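Local coordinates for protein DNA polymerase (Pyrobaculum calidifontis, PDB 5MDN) that probably catalyses template-directed DNA synthesis, adding nucleotides from deoxyribonucleoside triphosphates to a growing strand with release of diphosphate, as a family B polymerase, at residues A[403-408]-A[537-542]; A[52-57]-A[65-70]; A[180-185]-A[244-249]. One frame throughout, in Å; residues are numbered along the deposited sequence.

Contact 1 of 3, residues A[403-408]-A[537-542]; sequences AIVLEP and FARAIL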
loop_
_atom_site.group_PDB
_atom_site.type_symbol
_atom_site.label_atom_id
_atom_site.label_comp_id
_atom_site.label_asym_id
_atom_site.label_seq_id
_atom_site.Cartn_x
_atom_site.Cartn_y
_atom_site.Cartn_z
ATOM N N ALA A 403 17.708 10.816 -1.310
ATOM C CA ALA A 403 19.006 11.434 -1.048
ATOM C C ALA A 403 19.025 12.867 -1.572
ATOM O O ALA A 403 18.847 13.099 -2.773
ATOM C CB ALA A 403 20.125 10.615 -1.692
ATOM N N ILE A 404 19.238 13.825 -0.667
ATOM C CA ILE A 404 19.204 15.240 -1.020
ATOM C C ILE A 404 20.416 15.605 -1.869
ATOM O O ILE A 404 21.538 15.146 -1.614
ATOM C CB ILE A 404 19.142 16.100 0.254
ATOM C CG1 ILE A 404 17.906 15.738 1.080
ATOM C CG2 ILE A 404 19.135 17.585 -0.089
ATOM C CD1 ILE A 404 16.602 16.098 0.411
ATOM N N VAL A 405 20.193 16.436 -2.887
ATOM C CA VAL A 405 21.259 16.965 -3.731
ATOM C C VAL A 405 21.425 18.470 -3.538
ATOM O O VAL A 405 22.536 18.958 -3.326
ATOM C CB VAL A 405 21.009 16.621 -5.217
ATOM C CG1 VAL A 405 22.051 17.289 -6.101
ATOM C CG2 VAL A 405 21.014 15.115 -5.421
ATOM N N LEU A 406 20.327 19.222 -3.611
ATOM C CA LEU A 406 20.333 20.667 -3.398
ATOM C C LEU A 406 19.424 20.971 -2.214
ATOM O O LEU A 406 18.199 20.838 -2.318
ATOM C CB LEU A 406 19.879 21.407 -4.659
ATOM C CG LEU A 406 20.115 22.918 -4.790
ATOM C CD1 LEU A 406 20.062 23.325 -6.253
ATOM C CD2 LEU A 406 19.105 23.733 -3.989
ATOM N N GLU A 407 20.017 21.376 -1.096
ATOM C CA GLU A 407 19.222 21.694 0.081
ATOM C C GLU A 407 18.462 23.002 -0.133
ATOM O O GLU A 407 19.030 23.979 -0.634
ATOM C CB GLU A 407 20.098 21.793 1.329
ATOM C CG GLU A 407 20.673 20.459 1.787
ATOM C CD GLU A 407 21.304 20.539 3.163
ATOM O OE1 GLU A 407 20.845 21.367 3.978
ATOM O OE2 GLU A 407 22.250 19.770 3.432
ATOM N N PRO A 408 17.187 23.052 0.235
ATOM C CA PRO A 408 16.404 24.276 0.056
ATOM C C PRO A 408 16.596 25.257 1.204
ATOM O O PRO A 408 17.087 24.918 2.284
ATOM C CB PRO A 408 14.963 23.759 0.017
ATOM C CG PRO A 408 14.995 22.565 0.920
ATOM C CD PRO A 408 16.378 21.956 0.796
ATOM N N PHE A 537 25.734 7.664 -10.688
ATOM C CA PHE A 537 25.293 8.094 -12.011
ATOM C C PHE A 537 24.159 9.104 -11.903
ATOM O O PHE A 537 24.135 10.099 -12.636
ATOM C CB PHE A 537 24.858 6.890 -12.848
ATOM C CG PHE A 537 25.984 6.212 -13.578
ATOM C CD1 PHE A 537 26.579 6.816 -14.675
ATOM C CD2 PHE A 537 26.432 4.961 -13.185
ATOM C CE1 PHE A 537 27.609 6.193 -15.357
ATOM C CE2 PHE A 537 27.462 4.332 -13.862
ATOM C CZ PHE A 537 28.051 4.948 -14.950
ATOM N N ALA A 538 23.220 8.871 -10.982
ATOM C CA ALA A 538 22.073 9.762 -10.834
ATOM C C ALA A 538 22.500 11.141 -10.347
ATOM O O ALA A 538 22.028 12.162 -10.863
ATOM C CB ALA A 538 21.053 9.151 -9.878
ATOM N N ARG A 539 23.376 11.190 -9.343
ATOM C CA ARG A 539 23.828 12.473 -8.819
ATOM C C ARG A 539 24.579 13.271 -9.880
ATOM O O ARG A 539 24.429 14.495 -9.969
ATOM C CB ARG A 539 24.705 12.250 -7.586
ATOM C CG ARG A 539 25.263 13.522 -6.970
ATOM C CD ARG A 539 26.183 13.212 -5.798
ATOM N NE ARG A 539 25.485 12.510 -4.725
ATOM C CZ ARG A 539 24.836 13.115 -3.736
ATOM N NH1 ARG A 539 24.794 14.439 -3.681
ATOM N NH2 ARG A 539 24.228 12.397 -2.802
ATOM N N ALA A 540 25.383 12.591 -10.703
ATOM C CA ALA A 540 26.248 13.290 -11.651
ATOM C C ALA A 540 25.448 14.067 -12.691
ATOM O O ALA A 540 25.774 15.222 -12.995
ATOM C CB ALA A 540 27.184 12.294 -12.335
ATOM N N ILE A 541 24.391 13.464 -13.247
ATOM C CA ILE A 541 23.629 14.142 -14.294
ATOM C C ILE A 541 22.557 15.064 -13.735
ATOM O O ILE A 541 22.024 15.898 -14.485
ATOM C CB ILE A 541 22.976 13.155 -15.285
ATOM C CG1 ILE A 541 21.629 12.651 -14.761
ATOM C CG2 ILE A 541 23.922 11.997 -15.582
ATOM C CD1 ILE A 541 21.715 11.352 -14.016
ATOM N N LEU A 542 22.222 14.953 -12.448
ATOM C CA LEU A 542 21.384 15.972 -11.824
ATOM C C LEU A 542 22.136 17.290 -11.699
ATOM O O LEU A 542 21.601 18.354 -12.029
ATOM C CB LEU A 542 20.898 15.497 -10.454
ATOM C CG LEU A 542 19.660 14.605 -10.415
ATOM C CD1 LEU A 542 19.371 14.174 -8.987
ATOM C CD2 LEU A 542 18.460 15.323 -11.012
#

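Contact 2 of 3, residues A[52-57]-A[65-70]; sequences SLAKSY and EAVEVV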
loop_
_atom_site.group_PDB
_atom_site.type_symbol
_atom_site.label_atom_id
_atom_site.label_comp_id
_atom_site.label_asym_id
_atom_site.label_seq_id
_atom_site.Cartn_x
_atom_site.Cartn_y
_atom_site.Cartn_z
ATOM N N SER A 52 19.537 -40.067 -6.590
ATOM C CA SER A 52 19.037 -41.254 -5.901
ATOM C C SER A 52 19.511 -41.288 -4.455
ATOM O O SER A 52 18.732 -41.599 -3.546
ATOM C CB SER A 52 19.473 -42.518 -6.640
ATOM O OG SER A 52 20.886 -42.590 -6.727
ATOM N N LEU A 53 20.789 -40.979 -4.225
ATOM C CA LEU A 53 21.283 -40.829 -2.860
ATOM C C LEU A 53 20.529 -39.729 -2.123
ATOM O O LEU A 53 20.159 -39.895 -0.956
ATOM C CB LEU A 53 22.783 -40.534 -2.879
ATOM C CG LEU A 53 23.530 -40.548 -1.547
ATOM C CD1 LEU A 53 23.610 -41.960 -0.979
ATOM C CD2 LEU A 53 24.924 -39.955 -1.710
ATOM N N ALA A 54 20.310 -38.592 -2.785
ATOM C CA ALA A 54 19.575 -37.491 -2.168
ATOM C C ALA A 54 18.150 -37.900 -1.811
ATOM O O ALA A 54 17.694 -37.672 -0.685
ATOM C CB ALA A 54 19.567 -36.281 -3.099
ATOM N N LYS A 55 17.420 -38.470 -2.775
ATOM C CA LYS A 55 16.018 -38.824 -2.556
ATOM C C LYS A 55 15.843 -39.710 -1.327
ATOM O O LYS A 55 15.015 -39.426 -0.455
ATOM C CB LYS A 55 15.446 -39.520 -3.792
ATOM C CG LYS A 55 13.985 -39.917 -3.626
ATOM C CD LYS A 55 13.313 -40.238 -4.950
ATOM C CE LYS A 55 11.832 -40.525 -4.742
ATOM N NZ LYS A 55 11.121 -40.781 -6.025
ATOM N N SER A 56 16.603 -40.805 -1.255
ATOM C CA SER A 56 16.466 -41.724 -0.129
ATOM C C SER A 56 16.807 -41.043 1.190
ATOM O O SER A 56 16.192 -41.334 2.223
ATOM C CB SER A 56 17.350 -42.949 -0.337
ATOM O OG SER A 56 17.192 -43.863 0.734
ATOM N N TYR A 57 17.794 -40.143 1.182
ATOM C CA TYR A 57 18.123 -39.400 2.394
ATOM C C TYR A 57 16.962 -38.512 2.818
ATOM O O TYR A 57 16.611 -38.449 4.000
ATOM C CB TYR A 57 19.388 -38.568 2.178
ATOM C CG TYR A 57 19.726 -37.669 3.347
ATOM C CD1 TYR A 57 20.449 -38.149 4.431
ATOM C CD2 TYR A 57 19.326 -36.337 3.366
ATOM C CE1 TYR A 57 20.760 -37.331 5.504
ATOM C CE2 TYR A 57 19.631 -35.512 4.432
ATOM C CZ TYR A 57 20.348 -36.014 5.498
ATOM O OH TYR A 57 20.655 -35.195 6.561
ATOM N N GLU A 65 8.256 -36.810 -3.916
ATOM C CA GLU A 65 7.741 -37.265 -5.204
ATOM C C GLU A 65 8.873 -37.678 -6.136
ATOM O O GLU A 65 8.817 -38.742 -6.765
ATOM C CB GLU A 65 6.888 -36.168 -5.844
ATOM C CG GLU A 65 6.155 -36.601 -7.104
ATOM C CD GLU A 65 4.878 -37.361 -6.807
ATOM O OE1 GLU A 65 4.251 -37.090 -5.761
ATOM O OE2 GLU A 65 4.499 -38.229 -7.622
ATOM N N ALA A 66 9.913 -36.853 -6.232
ATOM C CA ALA A 66 11.053 -37.134 -7.095
ATOM C C ALA A 66 12.189 -36.197 -6.710
ATOM O O ALA A 66 11.992 -35.211 -5.996
ATOM C CB ALA A 66 10.694 -36.976 -8.577
ATOM N N VAL A 67 13.386 -36.526 -7.190
ATOM C CA VAL A 67 14.553 -35.653 -7.105
ATOM C C VAL A 67 15.202 -35.642 -8.481
ATOM O O VAL A 67 15.827 -36.631 -8.886
ATOM C CB VAL A 67 15.552 -36.107 -6.031
ATOM C CG1 VAL A 67 16.816 -35.270 -6.100
ATOM C CG2 VAL A 67 14.926 -36.002 -4.648
ATOM N N GLU A 68 15.040 -34.543 -9.207
ATOM C CA GLU A 68 15.577 -34.411 -10.552
ATOM C C GLU A 68 16.866 -33.598 -10.540
ATOM O O GLU A 68 17.152 -32.850 -9.601
ATOM C CB GLU A 68 14.551 -33.753 -11.480
ATOM C CG GLU A 68 13.229 -34.500 -11.577
ATOM C CD GLU A 68 12.197 -33.749 -12.395
ATOM O OE1 GLU A 68 12.490 -32.614 -12.827
ATOM O OE2 GLU A 68 11.089 -34.290 -12.600
ATOM N N VAL A 69 17.648 -33.760 -11.603
ATOM C CA VAL A 69 18.852 -32.973 -11.837
ATOM C C VAL A 69 18.537 -31.969 -12.938
ATOM O O VAL A 69 18.144 -32.354 -14.047
ATOM C CB VAL A 69 20.046 -33.861 -12.219
ATOM C CG1 VAL A 69 21.313 -33.031 -12.308
ATOM C CG2 VAL A 69 20.208 -34.991 -11.213
ATOM N N VAL A 70 18.708 -30.682 -12.634
ATOM C CA VAL A 70 18.399 -29.616 -13.575
ATOM C C VAL A 70 19.609 -28.705 -13.724
ATOM O O VAL A 70 20.471 -28.620 -12.846
ATOM C CB VAL A 70 17.162 -28.798 -13.140
ATOM C CG1 VAL A 70 15.906 -29.654 -13.213
ATOM C CG2 VAL A 70 17.355 -28.244 -11.734
#

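Contact 3 of 3, residues A[180-185]-A[244-249]; sequences DPLRDP and AKALGV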
loop_
_atom_site.group_PDB
_atom_site.type_symbol
_atom_site.label_atom_id
_atom_site.label_comp_id
_atom_site.label_asym_id
_atom_site.label_seq_id
_atom_site.Cartn_x
_atom_site.Cartn_y
_atom_site.Cartn_z
ATOM N N ASP A 180 -15.254 -4.480 21.583
ATOM C CA ASP A 180 -14.905 -5.882 21.741
ATOM C C ASP A 180 -16.005 -6.716 21.095
ATOM O O ASP A 180 -17.189 -6.550 21.438
ATOM C CB ASP A 180 -14.740 -6.247 23.223
ATOM C CG ASP A 180 -14.829 -7.739 23.472
ATOM O OD1 ASP A 180 -14.036 -8.499 22.878
ATOM O OD2 ASP A 180 -15.696 -8.153 24.270
ATOM N N PRO A 181 -15.668 -7.615 20.166
ATOM C CA PRO A 181 -16.712 -8.356 19.442
ATOM C C PRO A 181 -17.506 -9.326 20.307
ATOM O O PRO A 181 -18.545 -9.815 19.848
ATOM C CB PRO A 181 -15.923 -9.102 18.359
ATOM C CG PRO A 181 -14.552 -9.244 18.931
ATOM C CD PRO A 181 -14.314 -7.986 19.717
ATOM N N LEU A 182 -17.059 -9.629 21.527
ATOM C CA LEU A 182 -17.782 -10.602 22.342
ATOM C C LEU A 182 -19.141 -10.087 22.812
ATOM O O LEU A 182 -20.068 -10.888 22.986
ATOM C CB LEU A 182 -16.924 -11.026 23.533
ATOM C CG LEU A 182 -15.654 -11.778 23.130
ATOM C CD1 LEU A 182 -14.709 -11.912 24.309
ATOM C CD2 LEU A 182 -16.017 -13.137 22.556
ATOM N N ARG A 183 -19.290 -8.774 23.023
ATOM C CA ARG A 183 -20.579 -8.227 23.454
ATOM C C ARG A 183 -21.012 -7.006 22.647
ATOM O O ARG A 183 -22.212 -6.818 22.422
ATOM C CB ARG A 183 -20.570 -7.890 24.956
ATOM C CG ARG A 183 -19.251 -7.429 25.531
ATOM C CD ARG A 183 -19.137 -7.813 27.013
ATOM N NE ARG A 183 -20.306 -7.420 27.803
ATOM C CZ ARG A 183 -20.429 -7.631 29.113
ATOM N NH1 ARG A 183 -19.453 -8.229 29.783
ATOM N NH2 ARG A 183 -21.524 -7.243 29.755
ATOM N N ASP A 184 -20.074 -6.173 22.203
ATOM C CA ASP A 184 -20.451 -4.943 21.501
ATOM C C ASP A 184 -20.966 -5.272 20.104
ATOM O O ASP A 184 -20.236 -5.879 19.310
ATOM C CB ASP A 184 -19.265 -3.988 21.408
ATOM C CG ASP A 184 -18.678 -3.657 22.762
ATOM O OD1 ASP A 184 -18.052 -4.546 23.375
ATOM O OD2 ASP A 184 -18.841 -2.503 23.212
ATOM N N PRO A 185 -22.197 -4.896 19.763
ATOM C CA PRO A 185 -22.802 -5.340 18.506
ATOM C C PRO A 185 -22.457 -4.452 17.318
ATOM O O PRO A 185 -22.110 -3.277 17.455
ATOM C CB PRO A 185 -24.302 -5.262 18.815
ATOM C CG PRO A 185 -24.405 -4.109 19.752
ATOM C CD PRO A 185 -23.161 -4.173 20.612
ATOM N N ALA A 244 -19.211 -12.757 14.316
ATOM C CA ALA A 244 -20.068 -13.816 13.792
ATOM C C ALA A 244 -19.909 -15.110 14.577
ATOM O O ALA A 244 -20.848 -15.910 14.653
ATOM C CB ALA A 244 -19.766 -14.055 12.313
ATOM N N LYS A 245 -18.729 -15.338 15.155
ATOM C CA LYS A 245 -18.533 -16.508 16.003
ATOM C C LYS A 245 -19.303 -16.371 17.311
ATOM O O LYS A 245 -19.969 -17.314 17.755
ATOM C CB LYS A 245 -17.042 -16.706 16.278
ATOM C CG LYS A 245 -16.213 -17.050 15.051
ATOM C CD LYS A 245 -14.778 -17.380 15.444
ATOM C CE LYS A 245 -13.870 -17.514 14.229
ATOM N NZ LYS A 245 -14.275 -18.646 13.348
ATOM N N ALA A 246 -19.210 -15.200 17.948
ATOM C CA ALA A 246 -19.862 -14.986 19.236
ATOM C C ALA A 246 -21.378 -15.121 19.137
ATOM O O ALA A 246 -22.025 -15.619 20.065
ATOM C CB ALA A 246 -19.479 -13.614 19.790
ATOM N N LEU A 247 -21.964 -14.688 18.022
ATOM C CA LEU A 247 -23.405 -14.788 17.828
ATOM C C LEU A 247 -23.840 -16.123 17.239
ATOM O O LEU A 247 -25.043 -16.403 17.206
ATOM C CB LEU A 247 -23.902 -13.652 16.928
ATOM C CG LEU A 247 -23.554 -12.225 17.355
ATOM C CD1 LEU A 247 -24.338 -11.226 16.524
ATOM C CD2 LEU A 247 -23.820 -12.018 18.842
ATOM N N GLY A 248 -22.904 -16.951 16.785
ATOM C CA GLY A 248 -23.245 -18.231 16.197
ATOM C C GLY A 248 -24.012 -18.146 14.897
ATOM O O GLY A 248 -24.806 -19.042 14.592
ATOM N N VAL A 249 -23.795 -17.095 14.119
ATOM C CA VAL A 249 -24.284 -16.998 12.749
ATOM C C VAL A 249 -23.072 -17.018 11.821
ATOM O O VAL A 249 -22.182 -16.167 11.954
ATOM C CB VAL A 249 -25.151 -15.744 12.531
ATOM C CG1 VAL A 249 -24.443 -14.479 13.004
ATOM C CG2 VAL A 249 -25.553 -15.626 11.063
#

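Contact 1 of 3, residues A[403-408]-A[537-542]
V405 sits in a classic beta bulge, V405 and L406 both facing G559, and from this edge strand of the polymerase sheet it reaches across to R539 and L542 on helix 528-551. One branch of the valine does the touching. CG2 lies against L542 CD1 at 4.0 Å, the two aliphatic side chains meeting at a slant, and the same methyl rests over one face of the R539 guanidinium, 4.2 Å from NH1. V405 CG1 is anti to the backbone N (chi1 175°), which leaves CG2 beside that nitrogen and facing the helix.

R539 does not set out straight at the strand. Its chain runs extended through CD and then bends at chi3 (-61°), and this kink brings the guanidinium back over the valine. There NH1 also comes within 3.9 Å of I404 O, approaching obliquely and too far off to count as a hydrogen bond. The arginine therefore packs here through its flat face, while L542, buried, gives the valine an apolar partner.

Strand 404-406 is an edge strand of an antiparallel sheet and pairs with strand 556-560, which ends in the first residues (Y558, G559, D560) of the YGDTDS signature of family B polymerases. A403 bonds to T561, I404 packs on Y558 and D560, and L542 reaches F421. Helix 528-551 in turn lies on helix 424-431, where A538 meets M424 and I428.

Contact 2 of 3, residues A[52-57]-A[65-70]
The E65–A66 peptide is the flat group that matters here, with the ammonium of K55 poised above its carbonyl plane. K55 NZ donates to E65 O at 3.2 Å, but from 54° out of that plane and at a C=O...N angle of 114°, so it is not aligned with a lone pair. The same nitrogen is 3.8 Å from A66 CA. To get there the lysine stays stretched out, CG anti to the backbone N (chi1 180°) and every later torsion close to trans.

The base of that chain is apolar. K55 CB meets V67 CG2 at 3.7 Å, the lysine and valine side chains running alongside each other and pointing opposite ways, and the other valine methyl, CG1, lies 4.2 Å from A54 CB. An alanine at K55 would keep the CB packing but would probably leave E65 O without this donor and the CG2 side of V67 less covered.

The segment axes of 52-57 and 66-70 run nearly antiparallel, 8.0 Å apart at closest approach. E65 and A66 both face V85 in a classic beta bulge, and strand 64-74 is an edge strand of its four-stranded antiparallel sheet. A54 also touches L82 on the adjoining strand 77-86, while V67 and V69 pack on A51.

Contact 3 of 3, residues A[180-185]-A[244-249]
A246 and L182 face each other unequally: the alanine CB points at the 180-185 loop, whereas the leucine leaves its backbone heading away and only its end swings back. With CG anti to the carbonyl carbon (chi1 -65°), L182 CD2 comes to 4.5 Å from A246 CB, a loose apolar touch. The methyl is nearer to backbone oxygens, 3.9 Å from P181 O and 4.2 Å from L182 O, so its closest approaches are to carbonyl oxygens, with the leucine tip farther off. P181 O is not left to that carbon alone, for R243 NH1 hydrogen-bonds to it.

The loop holds its own shape. D184 N bonds to D180 O at 3.0 Å, and a weak bond from L182 N to D180 OD1 at 3.5 Å closes an Asx turn. D184 is anchored in turn by a salt bridge to R176. On the other side the helix ends in a Schellman motif at G248.

This is surface packing in the exonuclease domain. The P181 side chain is about 11 Å from that of D236, a magnesium ligand of this protein whose ion is not bound here. The loop joins strand 165-172 to strand 186-193. It rests on helix 232-247, where P181 touches Y239 and E242; beyond, L247 and V249 pack on helix 209-222 through I212.

From the N terminus, contact 2 closes first: a short turn brings strand 64-74 back along helix 51-58 within the N-terminal part of the chain. Contact 3 follows with a wider loop in the exonuclease domain, joining the connection before strand 186-193 to the end of helix 232-247. Contact 1 closes the longest loop, 128 residues between its segments, and ties an edge strand of the polymerase sheet to helix 528-551. The three loops come in series, neither nesting nor crossing. Their centres are 51 to 56 Å apart and none touches another; contacts 1 and 3 lie on opposite sides of the chain's centre.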